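Local coordinates for entry-fusion complex associated protein OPG083 (PDB 6CJ6), which serves as a component of the poxvirus entry-fusion complex, which mediates membrane lipid mixing and pore formation to deliver the virion core into the host cytoplasm, at residues Glu72-Leu77 / Lys156-Ile161; Gln20-His25 / Gln138-Gly143; Ser101-Asn106 / Gln152-Ser157; Cys33-Gly38 / Glu146-Leu151. One frame throughout, in Å; residues are numbered along the deposited sequence.

Interaction 1 (Glu72-Leu77 / Lys156-Ile161). With PDO (1,3-propandiol), chain X; PDO (1,3-propandiol), chain Z; EDO (1,2-ethanediol), chain N; EOH (ethanol), chain B.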
# COMPACT_ATOMS: atom_id res chain seq x y z
N GLU A 72 10.47 7.70 0.97
CA GLU A 72 10.84 8.03 2.34
C GLU A 72 11.19 6.78 3.14
O GLU A 72 12.15 6.77 3.92
CB GLU A 72 9.69 8.77 3.02
CG GLU A 72 9.90 8.97 4.50
CD GLU A 72 8.61 9.18 5.24
OE1 GLU A 72 7.61 9.59 4.61
OE2 GLU A 72 8.58 8.92 6.47
N VAL A 73 10.42 5.70 2.96
CA VAL A 73 10.62 4.50 3.77
C VAL A 73 11.74 3.64 3.21
O VAL A 73 12.52 3.06 3.97
CB VAL A 73 9.29 3.73 3.91
CG1 VAL A 73 9.55 2.26 4.21
CG2 VAL A 73 8.43 4.36 4.99
N ILE A 74 11.85 3.55 1.88
CA ILE A 74 12.84 2.66 1.28
C ILE A 74 14.27 3.13 1.54
O ILE A 74 15.20 2.32 1.47
CB ILE A 74 12.55 2.44 -0.21
CG1 ILE A 74 12.94 1.02 -0.63
CG2 ILE A 74 13.28 3.48 -1.06
CD1 ILE A 74 12.07 -0.04 -0.01
N SER A 75 14.47 4.41 1.84
CA SER A 75 15.82 4.93 2.04
C SER A 75 16.53 4.28 3.23
O SER A 75 17.76 4.35 3.31
CB SER A 75 15.79 6.45 2.22
OG SER A 75 15.33 7.08 1.03
N LEU A 76 15.79 3.65 4.13
CA LEU A 76 16.38 2.96 5.27
C LEU A 76 17.02 1.63 4.90
O LEU A 76 17.46 0.90 5.79
CB LEU A 76 15.33 2.78 6.38
CG LEU A 76 14.75 4.09 6.92
CD1 LEU A 76 13.56 3.84 7.84
CD2 LEU A 76 15.83 4.89 7.63
N LEU A 77 17.08 1.31 3.61
CA LEU A 77 17.69 0.09 3.12
C LEU A 77 19.02 0.38 2.44
O LEU A 77 19.25 1.50 1.97
CB LEU A 77 16.76 -0.58 2.09
CG LEU A 77 15.49 -1.25 2.61
CD1 LEU A 77 14.76 -1.93 1.47
CD2 LEU A 77 15.82 -2.25 3.71
N LYS A 156 2.40 -6.38 -1.31
CA LYS A 156 2.99 -7.68 -1.63
C LYS A 156 4.51 -7.64 -1.74
O LYS A 156 5.12 -8.71 -1.84
CB LYS A 156 2.35 -8.22 -2.92
CG LYS A 156 0.83 -8.27 -2.86
CD LYS A 156 0.24 -8.91 -4.10
CE LYS A 156 0.44 -10.41 -4.08
NZ LYS A 156 0.00 -11.05 -5.35
N SER A 157 5.12 -6.46 -1.70
CA SER A 157 6.58 -6.34 -1.73
C SER A 157 7.15 -5.93 -0.38
O SER A 157 8.00 -6.63 0.17
CB SER A 157 7.00 -5.36 -2.83
OG SER A 157 8.42 -5.29 -2.92
N LEU A 158 6.70 -4.81 0.18
CA LEU A 158 7.22 -4.35 1.46
C LEU A 158 6.85 -5.29 2.61
O LEU A 158 7.50 -5.25 3.66
CB LEU A 158 6.72 -2.94 1.78
CG LEU A 158 7.13 -1.78 0.87
CD1 LEU A 158 6.65 -0.47 1.47
CD2 LEU A 158 8.63 -1.74 0.68
N ASN A 159 5.82 -6.12 2.44
CA ASN A 159 5.40 -7.03 3.50
C ASN A 159 6.41 -8.14 3.74
O ASN A 159 6.40 -8.75 4.81
CB ASN A 159 4.07 -7.68 3.13
CG ASN A 159 3.24 -8.01 4.33
OD1 ASN A 159 3.40 -7.40 5.39
ND2 ASN A 159 2.36 -8.99 4.19
N LYS A 160 7.26 -8.43 2.76
CA LYS A 160 8.23 -9.51 2.86
C LYS A 160 9.52 -9.08 3.53
O LYS A 160 10.39 -9.93 3.75
CB LYS A 160 8.53 -10.06 1.46
CG LYS A 160 7.33 -10.61 0.71
CD LYS A 160 7.68 -10.89 -0.74
CE LYS A 160 6.54 -11.56 -1.48
NZ LYS A 160 6.83 -11.68 -2.94
N ILE A 161 9.68 -7.80 3.87
CA ILE A 161 10.93 -7.26 4.38
C ILE A 161 10.77 -6.98 5.87
O ILE A 161 9.97 -6.12 6.26
CB ILE A 161 11.36 -6.00 3.62
CG1 ILE A 161 11.41 -6.29 2.12
CG2 ILE A 161 12.72 -5.53 4.11
CD1 ILE A 161 11.78 -5.08 1.29
C1 PDO X . 6.41 9.57 8.58
O1 PDO X . 5.79 8.29 8.76
C2 PDO X . 6.04 10.12 7.20
C3 PDO X . 4.77 10.95 7.26
O3 PDO X . 4.37 11.31 5.93
C1 PDO Z . 8.80 -8.22 -5.49
O1 PDO Z . 9.39 -6.96 -5.14
C2 PDO Z . 7.87 -8.04 -6.68
C3 PDO Z . 7.86 -9.29 -7.56
O3 PDO Z . 7.61 -8.91 -8.92
C1 EDO N . 2.12 -13.91 -4.02
O1 EDO N . 2.42 -12.70 -4.73
C2 EDO N . 0.68 -14.32 -4.30
O2 EDO N . 0.16 -15.03 -3.18
C1 EOH B . 5.05 -10.69 -6.20
C2 EOH B . 3.85 -11.06 -6.90
O EOH B . 4.79 -9.87 -5.07
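Ile74 and Leu158 form the tighter half of this contact, where the last part of helix 59-74 meets the last part of helix 145-158. The CD1 methyl of Ile74 lies 3.9 Å from CD2 of Leu158, and the two side chains run at a slant to one another. Neither CB is aimed straight across. For Leu158, CG lies beside the backbone N (chi1 -64°); CD1 continues the extended line, and the other branch, CD2, is the one that meets the isoleucine. Both residues are buried, and Ile85 of helix 79-89 packs on both, while Phe14 of helix 10-24 touches Leu158.

One turn further on the packing is looser. Type I turns from Ile74 to Leu77 and from Leu158 to Ile161 lead the two chains onward, and Leu77 CD1 stands 4.3 Å from Ile161 CD1. These two residues are only partly covered from solvent. Leu10 touches Leu77 and also makes a backbone hydrogen bond with Ile161.

Polar groups lie outside the apolar seam. Ser157 OG shares a 2.9 Å hydrogen bond with O1 of a 1,3-propanediol, and Lys156 NZ forms a salt bridge with Asp123. No hydrogen bond crosses between 72-77 and 156-161, which implies that methyl packing alone links the two segments directly, with no polar bond to set their register.

Interaction 2 (Gln20-His25 / Gln138-Gly143). With PDO (1,3-propandiol), chain X; MOH (methanol), chain C.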
# COMPACT_ATOMS: atom_id res chain seq x y z
N GLN A 20 -0.74 9.41 7.42
CA GLN A 20 -0.60 10.80 7.82
C GLN A 20 -0.91 11.74 6.66
O GLN A 20 -1.65 12.72 6.82
CB GLN A 20 0.82 11.07 8.32
CG GLN A 20 1.09 10.67 9.76
CD GLN A 20 2.43 11.20 10.25
OE1 GLN A 20 3.02 12.08 9.63
NE2 GLN A 20 2.92 10.66 11.36
N LYS A 21 -0.35 11.45 5.49
CA LYS A 21 -0.56 12.32 4.33
C LYS A 21 -2.01 12.28 3.87
O LYS A 21 -2.56 13.31 3.44
CB LYS A 21 0.39 11.90 3.21
CG LYS A 21 1.86 11.96 3.58
CD LYS A 21 2.65 10.90 2.84
CE LYS A 21 4.00 11.42 2.36
NZ LYS A 21 4.92 11.77 3.47
N LEU A 22 -2.65 11.11 3.94
CA LEU A 22 -4.05 11.00 3.52
C LEU A 22 -4.96 11.87 4.39
O LEU A 22 -5.90 12.49 3.88
CB LEU A 22 -4.50 9.55 3.57
CG LEU A 22 -3.92 8.58 2.55
CD1 LEU A 22 -4.51 7.19 2.73
CD2 LEU A 22 -4.15 9.08 1.14
N ALA A 23 -4.69 11.92 5.70
CA ALA A 23 -5.52 12.71 6.59
C ALA A 23 -5.40 14.20 6.32
O ALA A 23 -6.40 14.93 6.42
CB ALA A 23 -5.16 12.41 8.05
N GLN A 24 -4.21 14.68 5.96
CA GLN A 24 -4.03 16.09 5.66
C GLN A 24 -4.70 16.47 4.34
O GLN A 24 -5.38 17.50 4.25
CB GLN A 24 -2.54 16.44 5.62
CG GLN A 24 -1.79 16.01 6.85
CD GLN A 24 -0.31 16.29 6.75
OE1 GLN A 24 0.15 17.00 5.86
NE2 GLN A 24 0.46 15.72 7.67
N HIS A 25 -4.51 15.65 3.30
CA HIS A 25 -5.02 15.95 1.96
C HIS A 25 -6.50 15.65 1.78
O HIS A 25 -6.95 15.46 0.64
CB HIS A 25 -4.17 15.27 0.88
CG HIS A 25 -2.96 16.07 0.49
ND1 HIS A 25 -1.71 15.84 1.01
CD2 HIS A 25 -2.83 17.12 -0.36
CE1 HIS A 25 -0.85 16.70 0.49
NE2 HIS A 25 -1.51 17.49 -0.34
N GLN A 138 -2.34 -2.81 7.66
CA GLN A 138 -3.35 -1.79 7.46
C GLN A 138 -3.58 -1.57 5.97
O GLN A 138 -2.67 -1.15 5.25
CB GLN A 138 -2.90 -0.49 8.12
CG GLN A 138 -2.89 -0.55 9.63
CD GLN A 138 -1.85 0.37 10.24
OE1 GLN A 138 -0.67 0.02 10.32
NE2 GLN A 138 -2.28 1.55 10.66
N ILE A 139 -4.80 -1.86 5.51
CA ILE A 139 -5.18 -1.70 4.11
C ILE A 139 -6.21 -0.57 4.04
O ILE A 139 -7.27 -0.64 4.68
CB ILE A 139 -5.74 -3.00 3.52
CG1 ILE A 139 -4.60 -3.91 3.04
CG2 ILE A 139 -6.68 -2.72 2.37
CD1 ILE A 139 -3.83 -4.59 4.14
N VAL A 140 -5.89 0.47 3.28
CA VAL A 140 -6.74 1.65 3.17
C VAL A 140 -7.31 1.73 1.76
O VAL A 140 -6.56 1.67 0.78
CB VAL A 140 -6.00 2.94 3.57
CG1 VAL A 140 -4.69 3.07 2.82
CG2 VAL A 140 -6.88 4.16 3.33
N ASN A 141 -8.63 1.85 1.66
CA ASN A 141 -9.30 2.04 0.39
C ASN A 141 -9.38 3.54 0.10
O ASN A 141 -9.91 4.30 0.92
CB ASN A 141 -10.72 1.47 0.44
CG ASN A 141 -11.52 1.78 -0.81
OD1 ASN A 141 -10.98 1.77 -1.92
ND2 ASN A 141 -12.80 2.07 -0.64
N THR A 142 -8.86 3.96 -1.05
CA THR A 142 -9.00 5.34 -1.48
C THR A 142 -10.05 5.51 -2.58
O THR A 142 -10.03 6.53 -3.29
CB THR A 142 -7.67 5.95 -1.90
OG1 THR A 142 -7.04 5.12 -2.89
CG2 THR A 142 -6.76 6.12 -0.68
N GLY A 143 -10.96 4.56 -2.73
CA GLY A 143 -12.05 4.72 -3.68
C GLY A 143 -11.64 4.77 -5.13
O GLY A 143 -12.40 5.25 -5.96
C1 PDO X . 6.41 9.57 8.58
O1 PDO X . 5.79 8.29 8.76
C2 PDO X . 6.04 10.12 7.20
C3 PDO X . 4.77 10.95 7.26
O3 PDO X . 4.37 11.31 5.93
C MOH C . -4.42 4.01 -1.94
O MOH C . -5.17 2.82 -2.03
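Helix-on-sheet packing brings Leu22, near the C-terminal end of helix 10-24, against Val140 near the end of strand 133-141 and Thr142 just after it. Leu22 carries its side of the contact through one methyl. CD1 meets Val140 CG2 tip to tip at 3.9 Å, with Val140 CG1 slightly farther at 4.1 Å, and the same methyl is 4.2 Å from Thr142 CG2. With Thr142 OG1 between the backbone N and the carbonyl carbon (chi1 54°), CG2 falls beside the N, where it faces the leucine. All three residues are buried, and Lys54 and Met56 also touch Leu22.

Asn141, between the two touching residues, points its CB away from the helix. After the strand its OD1 accepts a 2.9 Å bond from Gly143 N, an Asx turn in which the donor stands 65° out of the carbonyl plane. OD1 also receives Asn148 ND2, while Asn141 ND2 reaches Asn53 OD1 and Ile35 O, so that several bonds fix this buried amide. On another side of the helix, Lys21 NZ donates to O3 of a separate 1,3-propanediol at 2.6 Å.

Strand 133-141 pairs in parallel with 47-53, where Ile139 and Asn141 make backbone bonds. The arrangement is typical of an alpha/beta layer, in which alternate strand residues face the covering helix.

Interaction 3 (Ser101-Asn106 / Gln152-Ser157). With PDO (1,3-propandiol), chain Y; PDO (1,3-propandiol), chain Z; MOH (methanol), chain D; PGO (S-1,2-propanediol), chain E.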
# COMPACT_ATOMS: atom_id res chain seq x y z
N SER A 101 4.74 7.14 -12.20
CA SER A 101 5.63 6.00 -12.23
C SER A 101 5.09 4.93 -13.19
O SER A 101 3.95 4.98 -13.65
CB SER A 101 5.78 5.40 -10.83
OG SER A 101 4.52 5.00 -10.32
N LYS A 102 5.95 3.95 -13.49
CA LYS A 102 5.50 2.77 -14.22
C LYS A 102 4.45 2.00 -13.42
O LYS A 102 3.53 1.43 -14.00
CB LYS A 102 6.70 1.89 -14.55
CG LYS A 102 6.37 0.46 -14.93
CD LYS A 102 7.63 -0.30 -15.29
CE LYS A 102 7.47 -1.79 -15.14
NZ LYS A 102 8.77 -2.48 -15.32
N LEU A 103 4.58 1.98 -12.09
CA LEU A 103 3.57 1.35 -11.25
C LEU A 103 2.19 1.92 -11.55
O LEU A 103 1.24 1.18 -11.82
CB LEU A 103 3.92 1.54 -9.78
CG LEU A 103 2.81 1.19 -8.78
CD1 LEU A 103 2.50 -0.29 -8.82
CD2 LEU A 103 3.17 1.63 -7.37
N GLU A 104 2.07 3.25 -11.52
CA GLU A 104 0.77 3.89 -11.72
C GLU A 104 0.23 3.63 -13.12
O GLU A 104 -0.97 3.38 -13.29
CB GLU A 104 0.88 5.39 -11.44
CG GLU A 104 -0.38 6.17 -11.74
CD GLU A 104 -0.32 7.58 -11.20
OE1 GLU A 104 0.77 8.00 -10.75
OE2 GLU A 104 -1.36 8.27 -11.22
N LYS A 105 1.09 3.70 -14.13
CA LYS A 105 0.63 3.38 -15.48
C LYS A 105 0.22 1.92 -15.59
O LYS A 105 -0.79 1.61 -16.24
CB LYS A 105 1.71 3.74 -16.51
CG LYS A 105 1.96 5.24 -16.62
CD LYS A 105 3.17 5.54 -17.49
CE LYS A 105 3.39 7.05 -17.61
NZ LYS A 105 4.68 7.35 -18.29
N ASN A 106 0.97 1.02 -14.96
CA ASN A 106 0.58 -0.38 -14.96
C ASN A 106 -0.77 -0.57 -14.27
O ASN A 106 -1.63 -1.31 -14.76
CB ASN A 106 1.66 -1.22 -14.27
CG ASN A 106 1.57 -2.69 -14.63
OD1 ASN A 106 1.94 -3.10 -15.73
ND2 ASN A 106 1.10 -3.50 -13.69
N GLN A 152 -1.75 -2.42 -3.37
CA GLN A 152 -1.59 -3.87 -3.39
C GLN A 152 -0.18 -4.27 -3.81
O GLN A 152 0.46 -5.09 -3.15
CB GLN A 152 -2.63 -4.50 -4.32
CG GLN A 152 -2.20 -5.87 -4.84
CD GLN A 152 -3.32 -6.62 -5.54
OE1 GLN A 152 -4.45 -6.65 -5.07
NE2 GLN A 152 -3.00 -7.23 -6.67
N THR A 153 0.30 -3.70 -4.91
CA THR A 153 1.66 -3.98 -5.36
C THR A 153 2.67 -3.67 -4.26
O THR A 153 3.62 -4.43 -4.04
CB THR A 153 1.97 -3.18 -6.62
OG1 THR A 153 0.89 -3.31 -7.55
CG2 THR A 153 3.26 -3.68 -7.27
N ILE A 154 2.47 -2.56 -3.55
CA ILE A 154 3.37 -2.17 -2.48
C ILE A 154 3.25 -3.11 -1.28
O ILE A 154 4.26 -3.46 -0.65
CB ILE A 154 3.14 -0.69 -2.10
CG1 ILE A 154 3.60 0.22 -3.24
CG2 ILE A 154 3.86 -0.34 -0.80
CD1 ILE A 154 3.42 1.68 -2.97
N VAL A 155 2.03 -3.53 -0.94
CA VAL A 155 1.86 -4.51 0.14
C VAL A 155 2.66 -5.77 -0.15
O VAL A 155 3.51 -6.18 0.63
CB VAL A 155 0.37 -4.84 0.36
CG1 VAL A 155 0.24 -6.07 1.25
CG2 VAL A 155 -0.37 -3.67 0.99
N LYS A 156 2.40 -6.38 -1.31
CA LYS A 156 2.99 -7.68 -1.63
C LYS A 156 4.51 -7.64 -1.74
O LYS A 156 5.12 -8.71 -1.84
CB LYS A 156 2.35 -8.22 -2.92
CG LYS A 156 0.83 -8.27 -2.86
CD LYS A 156 0.24 -8.91 -4.10
CE LYS A 156 0.44 -10.41 -4.08
NZ LYS A 156 0.00 -11.05 -5.35
N SER A 157 5.12 -6.46 -1.70
CA SER A 157 6.58 -6.34 -1.73
C SER A 157 7.15 -5.93 -0.38
O SER A 157 8.00 -6.63 0.17
CB SER A 157 7.00 -5.36 -2.83
OG SER A 157 8.42 -5.29 -2.92
C1 PDO Y . -5.08 3.74 -18.11
O1 PDO Y . -5.85 4.82 -18.66
C2 PDO Y . -3.84 3.51 -18.95
C3 PDO Y . -2.64 3.15 -18.08
O3 PDO Y . -1.43 3.37 -18.81
C1 PDO Z . 8.80 -8.22 -5.49
O1 PDO Z . 9.39 -6.96 -5.14
C2 PDO Z . 7.87 -8.04 -6.68
C3 PDO Z . 7.86 -9.29 -7.56
O3 PDO Z . 7.61 -8.91 -8.92
C MOH D . 3.39 8.60 -8.97
O MOH D . 3.11 7.53 -9.84
C1 PGO E . 10.03 4.00 -13.12
C2 PGO E . 10.59 2.60 -12.96
C3 PGO E . 12.04 2.87 -12.99
O1 PGO E . 8.82 4.44 -13.72
O2 PGO E . 10.28 1.63 -13.98
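Leu103 rests on the flank of helix 145-158, with its CD1 methyl against the whole branch point of Thr153: 3.7 Å from CB, 3.7 Å from OG1 and 3.8 Å from CG2. The two side chains lie alongside, pointing opposite ways. Its other methyl, CD2, makes a looser approach to Ile154 CG1 at 4.4 Å. Thr153 OG1 finds its polar partner within its own helix, in Cys149 O, which leaves an essentially apolar meeting with the leucine.

The contact is thus helix-against-helix packing, set in the first turn of helix 102-113. Ser101 is the N-cap of that helix: its OG, placed between the backbone N and the carbonyl carbon (chi1 59°), accepts from Glu104 N at 3.2 Å with an N-H...O angle of 162°. A methanol, probably from the crystallisation liquor, bridges serine and glutamate, so the return link is indirect. Its oxygen accepts from Ser101 N and Ser101 OG and donates to Glu104 OE1 at 2.6 Å. Glu104 OE1 also forms a salt bridge with Arg60.

Beyond this, Phe63 of helix 59-74 touches both Leu103 and Glu104. Ile89 of helix 79-89 packs on both Leu103 and Ile154, and the Leu103 backbone is hydrogen-bonded to Gly90.

Interaction 4 (Cys33-Gly38 / Glu146-Leu151). Unlike the reference sequence in segment 146-151: Ala147 (reference Arg). With EDO (1,2-ethanediol), chain P; MOH (methanol), chain C; MOH (methanol), chain F.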
# COMPACT_ATOMS: atom_id res chain seq x y z
N CYS A 33 -17.01 7.52 -2.26
CA CYS A 33 -16.10 6.43 -2.62
C CYS A 33 -16.69 5.66 -3.79
O CYS A 33 -17.69 4.96 -3.64
CB CYS A 33 -15.86 5.49 -1.43
SG CYS A 33 -14.92 6.19 -0.06
N ALA A 34 -16.07 5.80 -4.97
CA ALA A 34 -16.58 5.13 -6.16
C ALA A 34 -16.40 3.62 -6.10
O ALA A 34 -17.11 2.90 -6.80
CB ALA A 34 -15.89 5.69 -7.40
N ILE A 35 -15.47 3.14 -5.28
CA ILE A 35 -15.18 1.71 -5.18
C ILE A 35 -14.92 1.38 -3.71
O ILE A 35 -14.53 2.24 -2.92
CB ILE A 35 -13.99 1.30 -6.08
CG1 ILE A 35 -14.13 -0.15 -6.53
CG2 ILE A 35 -12.66 1.52 -5.37
CD1 ILE A 35 -13.04 -0.61 -7.48
N HIS A 36 -15.16 0.12 -3.35
CA HIS A 36 -14.96 -0.36 -2.00
C HIS A 36 -14.21 -1.68 -2.02
O HIS A 36 -14.29 -2.44 -2.99
CB HIS A 36 -16.28 -0.54 -1.25
CG HIS A 36 -17.00 0.74 -0.98
ND1 HIS A 36 -17.87 1.31 -1.88
CD2 HIS A 36 -16.97 1.56 0.10
CE1 HIS A 36 -18.35 2.43 -1.37
NE2 HIS A 36 -17.82 2.61 -0.17
N ILE A 37 -13.48 -1.95 -0.94
CA ILE A 37 -12.78 -3.22 -0.78
C ILE A 37 -13.77 -4.23 -0.21
O ILE A 37 -14.23 -4.08 0.93
CB ILE A 37 -11.56 -3.07 0.13
CG1 ILE A 37 -10.60 -2.02 -0.42
CG2 ILE A 37 -10.85 -4.41 0.28
CD1 ILE A 37 -10.03 -2.35 -1.77
N GLY A 38 -14.11 -5.24 -0.99
CA GLY A 38 -15.09 -6.21 -0.55
C GLY A 38 -14.57 -7.63 -0.53
O GLY A 38 -15.34 -8.58 -0.35
N GLU A 146 -7.40 1.98 -9.47
CA GLU A 146 -6.00 2.07 -9.85
C GLU A 146 -5.12 2.38 -8.64
O GLU A 146 -4.01 1.84 -8.52
CB GLU A 146 -5.79 3.09 -10.98
CG GLU A 146 -6.70 4.31 -10.94
CD GLU A 146 -8.09 4.04 -11.52
OE1 GLU A 146 -8.19 3.74 -12.73
OE2 GLU A 146 -9.07 4.12 -10.76
N ALA A 147 -5.60 3.22 -7.72
CA ALA A 147 -4.82 3.50 -6.51
C ALA A 147 -4.77 2.29 -5.59
O ALA A 147 -3.73 1.99 -5.00
CB ALA A 147 -5.39 4.72 -5.78
N ASN A 148 -5.90 1.57 -5.45
CA ASN A 148 -5.88 0.34 -4.67
C ASN A 148 -4.92 -0.68 -5.27
O ASN A 148 -4.27 -1.45 -4.55
CB ASN A 148 -7.29 -0.26 -4.59
CG ASN A 148 -8.21 0.52 -3.68
OD1 ASN A 148 -7.77 1.32 -2.86
ND2 ASN A 148 -9.51 0.26 -3.80
N CYS A 149 -4.81 -0.70 -6.61
CA CYS A 149 -3.82 -1.55 -7.26
C CYS A 149 -2.41 -1.15 -6.85
O CYS A 149 -1.54 -2.01 -6.66
CB CYS A 149 -3.97 -1.46 -8.77
SG CYS A 149 -2.51 -1.99 -9.70
N GLY A 150 -2.16 0.15 -6.71
CA GLY A 150 -0.84 0.60 -6.29
C GLY A 150 -0.51 0.16 -4.88
O GLY A 150 0.60 -0.31 -4.62
N LEU A 151 -1.46 0.30 -3.96
CA LEU A 151 -1.24 -0.16 -2.60
C LEU A 151 -1.00 -1.67 -2.56
O LEU A 151 -0.14 -2.15 -1.81
CB LEU A 151 -2.42 0.23 -1.72
CG LEU A 151 -2.27 0.04 -0.21
CD1 LEU A 151 -1.08 0.83 0.31
CD2 LEU A 151 -3.54 0.45 0.51
C1 EDO P . -17.32 6.44 2.81
O1 EDO P . -16.09 6.71 3.51
C2 EDO P . -17.14 5.20 1.94
O2 EDO P . -18.42 4.79 1.44
C MOH C . -4.42 4.01 -1.94
O MOH C . -5.17 2.82 -2.03
C MOH F . -18.03 -8.74 -1.89
O MOH F . -18.21 -7.96 -0.73
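Asn148, on the first turns of helix 145-158, is the centre of this contact and meets Ile37 in strand 36-41 and Ile35 just before it. Its amide nitrogen does most of the touching: ND2 lies 3.3 Å from Ile37 CD1 and 3.7 Å from Ile35 CG2, and the amide carbon CG is 3.9 Å from Ile37 CD1. Ile37 approaches the amide head-on, while Ile35 lies alongside it. In Ile37, chi2 of -62° bends CD1 out of the extended line and against the amide.

These methyl contacts fill in around a polar group whose bonds run to other partners. Asn148 ND2 donates to Gln120 OE1, besides its link to Asn141, and OD1 takes a weak bond from Thr142 N. Because both ends of the buried amide are engaged, its rotation should be well defined.

Disulfides anchor both segments, Cys33 to Cys55 and Cys149 to Cys107. Gln120, which also touches both isoleucines, lies on strand 119-127, the parallel partner of 36-41, and helps to line the site of a bound 2-(2-methoxyethoxy)ethanol. The arrangement is that of a helix packed on a parallel sheet in a disulfide-reinforced alpha/beta fold, with the buried asparagine bonded to the central strand 119-127 and in methyl contact with the neighbouring 33-38 segment.

Helix 145-158 carries interactions 4, 3 and 1 in turn along its length, against a strand, the start of another helix and the end of a third. Strand 133-141, which precedes it in the chain, supplies interaction 2. Interactions 2, 3 and 4 are buried, whereas interaction 1 is only partly so. Interactions 1, 2 and 3 rest chiefly on carbon contacts, while interaction 4 places an amide against isoleucines. Interactions 2 and 4 share a side-chain amide network, so the end of the strand and the start of the helix are held together. Interactions 1 and 2 lie on opposite sides of the chain's centre, with centres about 18 Å apart.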